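Long-range contacts in beta-glycosidase (PDB 6T2R), which hydrolyses beta-linked glycans as a family 16 glycoside hydrolase, probably an endo-acting O-glycanase that helps gut bacteria begin the breakdown of mucin: residues W138-I146 and Q158-T167; V192-V200 and Q221-Y229. All blocks are in the same frame, centred on the assembly; numbering follows the deposited sequence.

Contact 1 of 2, residues W138-I146 and Q158-T167; sequences WPMGGEVDI and QTVHSHYTYT
His161 and Asp145 meet nearly at right angles on one face of an antiparallel strand pair. The imidazole presents NE2 in its own plane to Asp145 OD2, 2.9 Å away in a weak, bent bond, and the carboxylate is turned 52° from the ring. Glu143 instead runs alongside His161 in the same direction, with OE1 3.5 Å from His161 CD2. Its CG is anti to the backbone N (chi1 -175°) and the chain continues extended, which carries OE2 to Trp138 NE1. That indole N-H, 2.9 Å from Glu143 OE2, uses the anti lone pair of that oxygen, a bond that helps fix the carboxylate's rotation. Glu143, Asp145 and the nearby Glu148 match the Glu-X-Asp-X-X-Glu signature of family 16, whose acids line the active-site cleft in relatives.

Beyond the strands the contact turns to aromatic packing. Pro139, entered through a cis peptide bond, lays CB over one face of the Trp138 ring, and the indole edge in turn meets the face of Tyr166 in a T-shaped pair, centroids 5.0 Å apart and planes at 60°. The flexible chain of Met140 bends to bring CE over a face of His163, 3.9 Å from the ring centroid. Ser162 suits the N-cap: its OG accepts from Thr165 N at 3.0 Å, while Ser162 N donates to Thr165 OG1, a capping box. At the far end Gln158 NE2 lies 2.9 Å from Ile146 O, on a lone pair in the carbonyl plane.

Backbone bonds pair Glu143 with His161 and Asp145 with Thr159. Trp127 of strand 125-130 touches both Glu143 and Asp145, whereas Val144 and Val160, on the other face, pack against Leu199 of strand 198-203.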
loop_
_atom_site.group_PDB
_atom_site.type_symbol
_atom_site.label_atom_id
_atom_site.label_comp_id
_atom_site.label_asym_id
_atom_site.label_seq_id
_atom_site.Cartn_x
_atom_site.Cartn_y
_atom_site.Cartn_z
ATOM N N TRP A 138 -3.820 -15.936 -1.675
ATOM C CA TRP A 138 -2.523 -15.363 -1.258
ATOM C C TRP A 138 -1.619 -16.537 -0.930
ATOM O O TRP A 138 -2.004 -17.415 -0.187
ATOM C CB TRP A 138 -2.710 -14.384 -0.079
ATOM C CG TRP A 138 -1.454 -13.647 0.221
ATOM C CD1 TRP A 138 -1.091 -12.411 -0.237
ATOM C CD2 TRP A 138 -0.314 -14.159 0.934
ATOM N NE1 TRP A 138 0.182 -12.099 0.173
ATOM C CE2 TRP A 138 0.674 -13.140 0.921
ATOM C CE3 TRP A 138 -0.046 -15.353 1.615
ATOM C CZ2 TRP A 138 1.918 -13.296 1.534
ATOM C CZ3 TRP A 138 1.174 -15.486 2.252
ATOM C CH2 TRP A 138 2.131 -14.464 2.219
ATOM N N PRO A 139 -0.384 -16.620 -1.445
ATOM C CA PRO A 139 0.232 -15.558 -2.217
ATOM C C PRO A 139 0.200 -15.763 -3.734
ATOM O O PRO A 139 0.785 -14.968 -4.431
ATOM C CB PRO A 139 1.676 -15.696 -1.701
ATOM C CG PRO A 139 1.882 -17.185 -1.593
ATOM C CD PRO A 139 0.542 -17.740 -1.192
ATOM N N MET A 140 -0.456 -16.810 -4.210
ATOM C CA MET A 140 -0.436 -17.172 -5.656
ATOM C C MET A 140 -0.971 -15.985 -6.490
ATOM O O MET A 140 -0.469 -15.742 -7.629
ATOM C CB MET A 140 -1.209 -18.473 -5.911
ATOM C CG MET A 140 -1.363 -18.841 -7.402
ATOM S SD MET A 140 0.111 -19.709 -7.926
ATOM C CE MET A 140 -0.254 -21.321 -7.227
ATOM N N GLY A 141 -1.898 -15.203 -5.959
ATOM C CA GLY A 141 -2.494 -14.075 -6.701
ATOM C C GLY A 141 -1.562 -12.902 -6.736
ATOM O O GLY A 141 -1.792 -11.954 -7.547
ATOM N N GLY A 142 -0.572 -12.919 -5.850
ATOM C CA GLY A 142 0.433 -11.847 -5.783
ATOM C C GLY A 142 0.102 -10.789 -4.739
ATOM O O GLY A 142 -1.079 -10.642 -4.339
ATOM N N GLU A 143 1.123 -10.037 -4.354
ATOM C CA GLU A 143 1.052 -8.887 -3.425
ATOM C C GLU A 143 2.117 -7.881 -3.874
ATOM O O GLU A 143 3.239 -8.314 -4.265
ATOM C CB GLU A 143 1.308 -9.334 -1.982
ATOM C CG GLU A 143 1.142 -8.215 -0.944
ATOM C CD GLU A 143 1.728 -8.554 0.418
ATOM O OE1 GLU A 143 2.331 -7.691 1.045
ATOM O OE2 GLU A 143 1.581 -9.699 0.837
ATOM N N VAL A 144 1.764 -6.597 -3.861
ATOM C CA VAL A 144 2.665 -5.487 -4.242
ATOM C C VAL A 144 2.696 -4.500 -3.077
ATOM O O VAL A 144 1.685 -3.867 -2.789
ATOM C CB VAL A 144 2.194 -4.831 -5.543
ATOM C CG1 VAL A 144 3.071 -3.644 -5.925
ATOM C CG2 VAL A 144 2.134 -5.843 -6.674
ATOM N N ASP A 145 3.842 -4.393 -2.437
ATOM C CA ASP A 145 4.073 -3.455 -1.313
ATOM C C ASP A 145 4.669 -2.182 -1.905
ATOM O O ASP A 145 5.849 -2.183 -2.255
ATOM C CB ASP A 145 4.947 -4.159 -0.271
ATOM C CG ASP A 145 4.274 -5.407 0.281
ATOM O OD1 ASP A 145 3.030 -5.483 0.196
ATOM O OD2 ASP A 145 4.989 -6.287 0.782
ATOM N N ILE A 146 3.875 -1.135 -2.050
ATOM C CA ILE A 146 4.361 0.180 -2.575
ATOM C C ILE A 146 5.157 0.906 -1.481
ATOM O O ILE A 146 6.111 1.626 -1.815
ATOM C CB ILE A 146 3.173 1.001 -3.091
ATOM C CG1 ILE A 146 2.354 0.188 -4.099
ATOM C CG2 ILE A 146 3.662 2.325 -3.648
ATOM C CD1 ILE A 146 1.031 0.787 -4.546
ATOM N N GLN A 158 10.209 -1.429 -0.600
ATOM C CA GLN A 158 9.245 -1.781 -1.657
ATOM C C GLN A 158 9.489 -3.259 -2.016
ATOM O O GLN A 158 10.682 -3.670 -2.090
ATOM C CB GLN A 158 9.402 -0.773 -2.792
ATOM C CG GLN A 158 9.112 0.671 -2.351
ATOM C CD GLN A 158 9.167 1.643 -3.509
ATOM O OE1 GLN A 158 10.246 1.880 -4.070
ATOM N NE2 GLN A 158 8.013 2.182 -3.892
ATOM N N THR A 159 8.421 -4.050 -2.185
ATOM C CA THR A 159 8.506 -5.535 -2.231
ATOM C C THR A 159 7.349 -6.133 -3.021
ATOM O O THR A 159 6.311 -5.478 -3.120
ATOM C CB THR A 159 8.451 -6.158 -0.837
ATOM O OG1 THR A 159 9.162 -5.327 0.068
ATOM C CG2 THR A 159 9.084 -7.529 -0.811
ATOM N N VAL A 160 7.571 -7.312 -3.603
ATOM C CA VAL A 160 6.505 -8.173 -4.191
ATOM C C VAL A 160 6.569 -9.490 -3.435
ATOM O O VAL A 160 7.660 -9.877 -2.998
ATOM C CB VAL A 160 6.598 -8.396 -5.722
ATOM C CG1 VAL A 160 6.616 -7.089 -6.481
ATOM C CG2 VAL A 160 7.805 -9.225 -6.147
ATOM N N HIS A 161 5.425 -10.133 -3.299
ATOM C CA HIS A 161 5.305 -11.533 -2.820
ATOM C C HIS A 161 4.444 -12.307 -3.811
ATOM O O HIS A 161 3.468 -11.701 -4.383
ATOM C CB HIS A 161 4.681 -11.538 -1.424
ATOM C CG HIS A 161 5.386 -10.618 -0.523
ATOM N ND1 HIS A 161 6.502 -11.008 0.152
ATOM C CD2 HIS A 161 5.173 -9.321 -0.225
ATOM C CE1 HIS A 161 6.931 -9.992 0.879
ATOM N NE2 HIS A 161 6.154 -8.951 0.645
ATOM N N SER A 162 4.742 -13.587 -3.973
ATOM C CA SER A 162 4.016 -14.479 -4.897
ATOM C C SER A 162 4.159 -15.935 -4.455
ATOM O O SER A 162 4.928 -16.209 -3.570
ATOM C CB SER A 162 4.582 -14.308 -6.281
ATOM O OG SER A 162 5.934 -14.766 -6.348
ATOM N N HIS A 163 3.559 -16.851 -5.203
ATOM C CA HIS A 163 3.833 -18.311 -5.093
ATOM C C HIS A 163 5.337 -18.539 -5.239
ATOM O O HIS A 163 5.909 -19.345 -4.516
ATOM C CB HIS A 163 3.039 -19.042 -6.161
ATOM C CG HIS A 163 3.375 -20.471 -6.334
ATOM N ND1 HIS A 163 2.979 -21.411 -5.426
ATOM C CD2 HIS A 163 4.063 -21.113 -7.310
ATOM C CE1 HIS A 163 3.385 -22.589 -5.860
ATOM N NE2 HIS A 163 4.066 -22.437 -7.001
ATOM N N TYR A 164 5.957 -17.818 -6.149
ATOM C CA TYR A 164 7.369 -18.023 -6.536
ATOM C C TYR A 164 8.267 -17.537 -5.400
ATOM O O TYR A 164 9.154 -18.287 -5.035
ATOM C CB TYR A 164 7.601 -17.314 -7.872
ATOM C CG TYR A 164 8.976 -17.433 -8.477
ATOM C CD1 TYR A 164 9.943 -16.480 -8.203
ATOM C CD2 TYR A 164 9.277 -18.427 -9.401
ATOM C CE1 TYR A 164 11.184 -16.518 -8.812
ATOM C CE2 TYR A 164 10.523 -18.489 -10.006
ATOM C CZ TYR A 164 11.484 -17.538 -9.696
ATOM O OH TYR A 164 12.698 -17.537 -10.313
ATOM N N THR A 165 8.031 -16.333 -4.861
ATOM C CA THR A 165 8.898 -15.743 -3.833
ATOM C C THR A 165 8.670 -16.447 -2.507
ATOM O O THR A 165 9.643 -16.646 -1.793
ATOM C CB THR A 165 8.663 -14.245 -3.649
ATOM O OG1 THR A 165 7.367 -14.055 -3.073
ATOM C CG2 THR A 165 8.858 -13.474 -4.938
ATOM N N TYR A 166 7.421 -16.709 -2.157
ATOM C CA TYR A 166 7.028 -17.167 -0.805
ATOM C C TYR A 166 6.892 -18.701 -0.785
ATOM O O TYR A 166 7.632 -19.362 -0.072
ATOM C CB TYR A 166 5.745 -16.471 -0.352
ATOM C CG TYR A 166 5.328 -16.812 1.053
ATOM C CD1 TYR A 166 5.837 -16.136 2.154
ATOM C CD2 TYR A 166 4.392 -17.814 1.280
ATOM C CE1 TYR A 166 5.428 -16.457 3.442
ATOM C CE2 TYR A 166 3.984 -18.151 2.557
ATOM C CZ TYR A 166 4.513 -17.474 3.639
ATOM O OH TYR A 166 4.066 -17.803 4.876
ATOM N N THR A 167 5.953 -19.288 -1.505
ATOM C CA THR A 167 5.744 -20.760 -1.446
ATOM C C THR A 167 6.978 -21.528 -1.973
ATOM O O THR A 167 7.397 -22.483 -1.298
ATOM C CB THR A 167 4.442 -21.166 -2.134
ATOM O OG1 THR A 167 3.396 -20.313 -1.666
ATOM C CG2 THR A 167 4.091 -22.605 -1.843
HETATM O O HOH W 1 2.203 -16.129 -7.650
#

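Contact 2 of 2, residues V192-V200 and Q221-Y229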
loop_
_atom_site.group_PDB
_atom_site.type_symbol
_atom_site.label_atom_id
_atom_site.label_comp_id
_atom_site.label_asym_id
_atom_site.label_seq_id
_atom_site.Cartn_x
_atom_site.Cartn_y
_atom_site.Cartn_z
ATOM N N VAL A 192 4.390 2.660 -7.870
ATOM C CA VAL A 192 4.699 1.435 -8.643
ATOM C C VAL A 192 4.072 1.630 -10.020
ATOM O O VAL A 192 2.955 2.227 -10.068
ATOM C CB VAL A 192 4.201 0.164 -7.936
ATOM C CG1 VAL A 192 2.658 0.058 -7.899
ATOM C CG2 VAL A 192 4.847 -1.086 -8.549
ATOM N N ASP A 193 4.772 1.189 -11.060
ATOM C CA ASP A 193 4.267 1.123 -12.452
ATOM C C ASP A 193 4.086 -0.349 -12.822
ATOM O O ASP A 193 5.068 -1.165 -12.595
ATOM C CB ASP A 193 5.237 1.798 -13.424
ATOM C CG ASP A 193 5.492 3.278 -13.155
ATOM O OD1 ASP A 193 4.703 3.902 -12.369
ATOM O OD2 ASP A 193 6.481 3.805 -13.732
ATOM N N PHE A 194 2.886 -0.697 -13.312
ATOM C CA PHE A 194 2.537 -2.046 -13.822
ATOM C C PHE A 194 2.730 -2.079 -15.337
ATOM O O PHE A 194 2.084 -1.277 -16.042
ATOM C CB PHE A 194 1.089 -2.401 -13.517
ATOM C CG PHE A 194 0.781 -2.676 -12.063
ATOM C CD1 PHE A 194 0.599 -1.631 -11.161
ATOM C CD2 PHE A 194 0.630 -3.972 -11.606
ATOM C CE1 PHE A 194 0.285 -1.874 -9.836
ATOM C CE2 PHE A 194 0.296 -4.209 -10.282
ATOM C CZ PHE A 194 0.134 -3.166 -9.399
ATOM N N TRP A 195 3.614 -2.960 -15.812
ATOM C CA TRP A 195 3.773 -3.294 -17.249
ATOM C C TRP A 195 3.608 -4.798 -17.435
ATOM O O TRP A 195 3.765 -5.570 -16.477
ATOM C CB TRP A 195 5.124 -2.817 -17.786
ATOM C CG TRP A 195 5.437 -1.371 -17.511
ATOM C CD1 TRP A 195 6.383 -0.882 -16.656
ATOM C CD2 TRP A 195 4.817 -0.220 -18.116
ATOM N NE1 TRP A 195 6.421 0.481 -16.712
ATOM C CE2 TRP A 195 5.467 0.917 -17.598
ATOM C CE3 TRP A 195 3.835 -0.050 -19.083
ATOM C CZ2 TRP A 195 5.143 2.210 -17.994
ATOM C CZ3 TRP A 195 3.508 1.233 -19.469
ATOM C CH2 TRP A 195 4.153 2.342 -18.932
ATOM N N PRO A 196 3.339 -5.249 -18.678
ATOM C CA PRO A 196 3.193 -6.674 -18.970
ATOM C C PRO A 196 4.385 -7.519 -18.516
ATOM O O PRO A 196 4.161 -8.635 -18.092
ATOM C CB PRO A 196 3.035 -6.730 -20.497
ATOM C CG PRO A 196 2.382 -5.376 -20.812
ATOM C CD PRO A 196 3.106 -4.425 -19.876
ATOM N N ASP A 197 5.601 -6.972 -18.574
ATOM C CA ASP A 197 6.843 -7.761 -18.388
ATOM C C ASP A 197 7.576 -7.353 -17.110
ATOM O O ASP A 197 8.701 -7.834 -16.925
ATOM C CB ASP A 197 7.784 -7.544 -19.557
ATOM C CG ASP A 197 8.515 -6.207 -19.474
ATOM O OD1 ASP A 197 7.881 -5.182 -19.185
ATOM O OD2 ASP A 197 9.707 -6.199 -19.726
ATOM N N SER A 198 7.033 -6.456 -16.290
ATOM C CA SER A 198 7.801 -5.877 -15.159
ATOM C C SER A 198 6.953 -4.940 -14.310
ATOM O O SER A 198 6.022 -4.288 -14.844
ATOM C CB SER A 198 9.008 -5.140 -15.645
ATOM O OG SER A 198 8.586 -4.072 -16.492
ATOM N N LEU A 199 7.331 -4.834 -13.038
ATOM C CA LEU A 199 6.877 -3.765 -12.129
ATOM C C LEU A 199 8.075 -2.840 -11.898
ATOM O O LEU A 199 9.175 -3.372 -11.756
ATOM C CB LEU A 199 6.371 -4.347 -10.808
ATOM C CG LEU A 199 5.267 -5.402 -10.869
ATOM C CD1 LEU A 199 4.777 -5.719 -9.446
ATOM C CD2 LEU A 199 4.108 -4.984 -11.771
ATOM N N VAL A 200 7.861 -1.522 -11.851
ATOM C CA VAL A 200 8.929 -0.524 -11.534
ATOM C C VAL A 200 8.471 0.320 -10.342
ATOM O O VAL A 200 7.404 0.956 -10.458
ATOM C CB VAL A 200 9.249 0.391 -12.723
ATOM C CG1 VAL A 200 10.410 1.306 -12.380
ATOM C CG2 VAL A 200 9.509 -0.394 -14.016
ATOM N N GLN A 221 5.366 -16.754 -11.164
ATOM C CA GLN A 221 6.487 -15.800 -10.966
ATOM C C GLN A 221 5.999 -14.366 -11.232
ATOM O O GLN A 221 6.642 -13.455 -10.709
ATOM C CB GLN A 221 7.719 -16.199 -11.791
ATOM C CG GLN A 221 8.931 -15.358 -11.450
ATOM C CD GLN A 221 8.970 -14.075 -12.267
ATOM O OE1 GLN A 221 8.429 -14.018 -13.376
ATOM N NE2 GLN A 221 9.606 -13.041 -11.726
ATOM N N PHE A 222 4.974 -14.167 -12.056
ATOM C CA PHE A 222 4.484 -12.809 -12.408
ATOM C C PHE A 222 2.970 -12.790 -12.553
ATOM O O PHE A 222 2.449 -12.684 -13.647
ATOM C CB PHE A 222 5.140 -12.237 -13.650
ATOM C CG PHE A 222 5.191 -10.724 -13.683
ATOM C CD1 PHE A 222 6.241 -10.022 -13.077
ATOM C CD2 PHE A 222 4.205 -9.997 -14.305
ATOM C CE1 PHE A 222 6.333 -8.642 -13.148
ATOM C CE2 PHE A 222 4.291 -8.609 -14.358
ATOM C CZ PHE A 222 5.341 -7.934 -13.779
ATOM N N PRO A 223 2.225 -12.827 -11.425
ATOM C CA PRO A 223 0.762 -12.841 -11.440
ATOM C C PRO A 223 0.111 -11.441 -11.412
ATOM O O PRO A 223 -1.125 -11.323 -11.372
ATOM C CB PRO A 223 0.501 -13.584 -10.119
ATOM C CG PRO A 223 1.560 -13.065 -9.164
ATOM C CD PRO A 223 2.768 -12.889 -10.058
ATOM N N PHE A 224 0.931 -10.391 -11.479
ATOM C CA PHE A 224 0.527 -9.026 -11.061
ATOM C C PHE A 224 -0.384 -8.324 -12.102
ATOM O O PHE A 224 -1.072 -7.383 -11.691
ATOM C CB PHE A 224 1.771 -8.207 -10.736
ATOM C CG PHE A 224 2.749 -8.904 -9.818
ATOM C CD1 PHE A 224 2.451 -9.091 -8.477
ATOM C CD2 PHE A 224 3.980 -9.358 -10.293
ATOM C CE1 PHE A 224 3.353 -9.703 -7.619
ATOM C CE2 PHE A 224 4.876 -9.993 -9.441
ATOM C CZ PHE A 224 4.552 -10.174 -8.108
ATOM N N ASN A 225 -0.425 -8.712 -13.378
ATOM C CA ASN A 225 -1.157 -7.905 -14.395
ATOM C C ASN A 225 -2.614 -8.317 -14.350
ATOM O O ASN A 225 -3.075 -8.844 -15.320
ATOM C CB ASN A 225 -0.573 -7.959 -15.806
ATOM C CG ASN A 225 0.710 -7.161 -15.889
ATOM O OD1 ASN A 225 1.681 -7.638 -16.485
ATOM N ND2 ASN A 225 0.754 -5.989 -15.245
ATOM N N ILE A 226 -3.237 -8.126 -13.189
ATOM C CA ILE A 226 -4.650 -8.429 -12.893
ATOM C C ILE A 226 -5.140 -7.220 -12.114
ATOM O O ILE A 226 -4.354 -6.534 -11.467
ATOM C CB ILE A 226 -4.820 -9.731 -12.079
ATOM C CG1 ILE A 226 -4.064 -9.687 -10.741
ATOM C CG2 ILE A 226 -4.446 -10.956 -12.905
ATOM C CD1 ILE A 226 -4.235 -10.970 -9.917
ATOM N N PRO A 227 -6.456 -6.953 -12.129
ATOM C CA PRO A 227 -6.998 -5.823 -11.392
ATOM C C PRO A 227 -6.606 -5.899 -9.911
ATOM O O PRO A 227 -6.666 -6.976 -9.327
ATOM C CB PRO A 227 -8.507 -6.002 -11.546
ATOM C CG PRO A 227 -8.654 -6.789 -12.820
ATOM C CD PRO A 227 -7.498 -7.756 -12.795
ATOM N N GLN A 228 -6.287 -4.740 -9.333
ATOM C CA GLN A 228 -5.785 -4.592 -7.951
ATOM C C GLN A 228 -6.804 -3.795 -7.140
ATOM O O GLN A 228 -7.510 -2.943 -7.739
ATOM C CB GLN A 228 -4.419 -3.889 -8.011
ATOM C CG GLN A 228 -3.419 -4.595 -8.934
ATOM C CD GLN A 228 -2.801 -5.803 -8.271
ATOM O OE1 GLN A 228 -2.490 -5.764 -7.083
ATOM N NE2 GLN A 228 -2.660 -6.901 -9.023
ATOM N N TYR A 229 -6.857 -4.025 -5.827
ATOM C CA TYR A 229 -7.382 -3.021 -4.869
ATOM C C TYR A 229 -6.220 -2.510 -4.011
ATOM O O TYR A 229 -5.197 -3.229 -3.830
ATOM C CB TYR A 229 -8.567 -3.570 -4.081
ATOM C CG TYR A 229 -8.293 -4.525 -2.941
ATOM C CD1 TYR A 229 -8.198 -4.060 -1.644
ATOM C CD2 TYR A 229 -8.226 -5.897 -3.141
ATOM C CE1 TYR A 229 -8.006 -4.922 -0.574
ATOM C CE2 TYR A 229 -8.035 -6.772 -2.083
ATOM C CZ TYR A 229 -7.950 -6.283 -0.797
ATOM O OH TYR A 229 -7.799 -7.119 0.263
#
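A tight beta hairpin, turned through a type I turn from Trp195 to Ser198, packs against the phenylalanine-bearing segment 221-229, so that Phe194 and Leu199 meet Phe222, Phe224 and the aliphatic part of Gln228. Phe222 aims its ring at the turn: CZ comes within 3.4 Å of Ser198 N, and Leu199 N lies at the ring edge, near its plane. The same CZ is 3.8 Å from Leu199 CD2, the two side chains crossing obliquely.

The other methyl of the leucine serves Phe224. Leu199 CD1 stands over one face of that ring, 4.0 Å from its centroid, in a CH-pi contact, while Pro223 CD covers the opposite face. Phe224 in turn sets CD2 over the centre of the Phe222 ring, 3.6 Å above its plane. A branched leucine suits this place because its two methyls can touch both phenylalanines at once.

Phe194 has CG anti to its carbonyl carbon (chi1 -71°), a turn that directs the ring to the loop, where CE2 comes 3.7 Å from Phe224 O. Its CZ touches the aliphatic part of Gln228 at CG, 3.9 Å away. Gln228 is bent at chi2, and its polar end is held by two bonds: NE2 donates to Ile226 O at 3.0 Å, and OE1 pairs with Thr128 OG1. The chain makes an inverse gamma turn centred on Asn225 on its way to strand 228-233.

Around this core, strand 108-116 bonds to Phe194 and strand 206-212 to Leu199 through the backbone, Tyr211 packs on both Phe222 and Phe224, and Val144 of strand 143-145 touches Leu199 and Phe224.

In the fold
From the N terminus, the chain first reaches contact 1, where 138-146 is met by 158-167 after a short excursion of 11 residues that includes strand 147-148. It then runs through strand 177-181 before contact 2 opens at 192-200 and closes, after strand 206-212, at 221-229. The two loops follow in series, neither nesting nor crossing, yet they touch in space, their centres about 11 Å apart. Val160 packs on Phe224, Met140 on Pro223 and Tyr164 on Gln221. Contact 1 joins neighbouring strands, one face of which carries the acids that in relatives line the cleft, and contact 2 ties a hairpin to the segment entering strand 228-233, within the beta-jelly-roll fold of family 16.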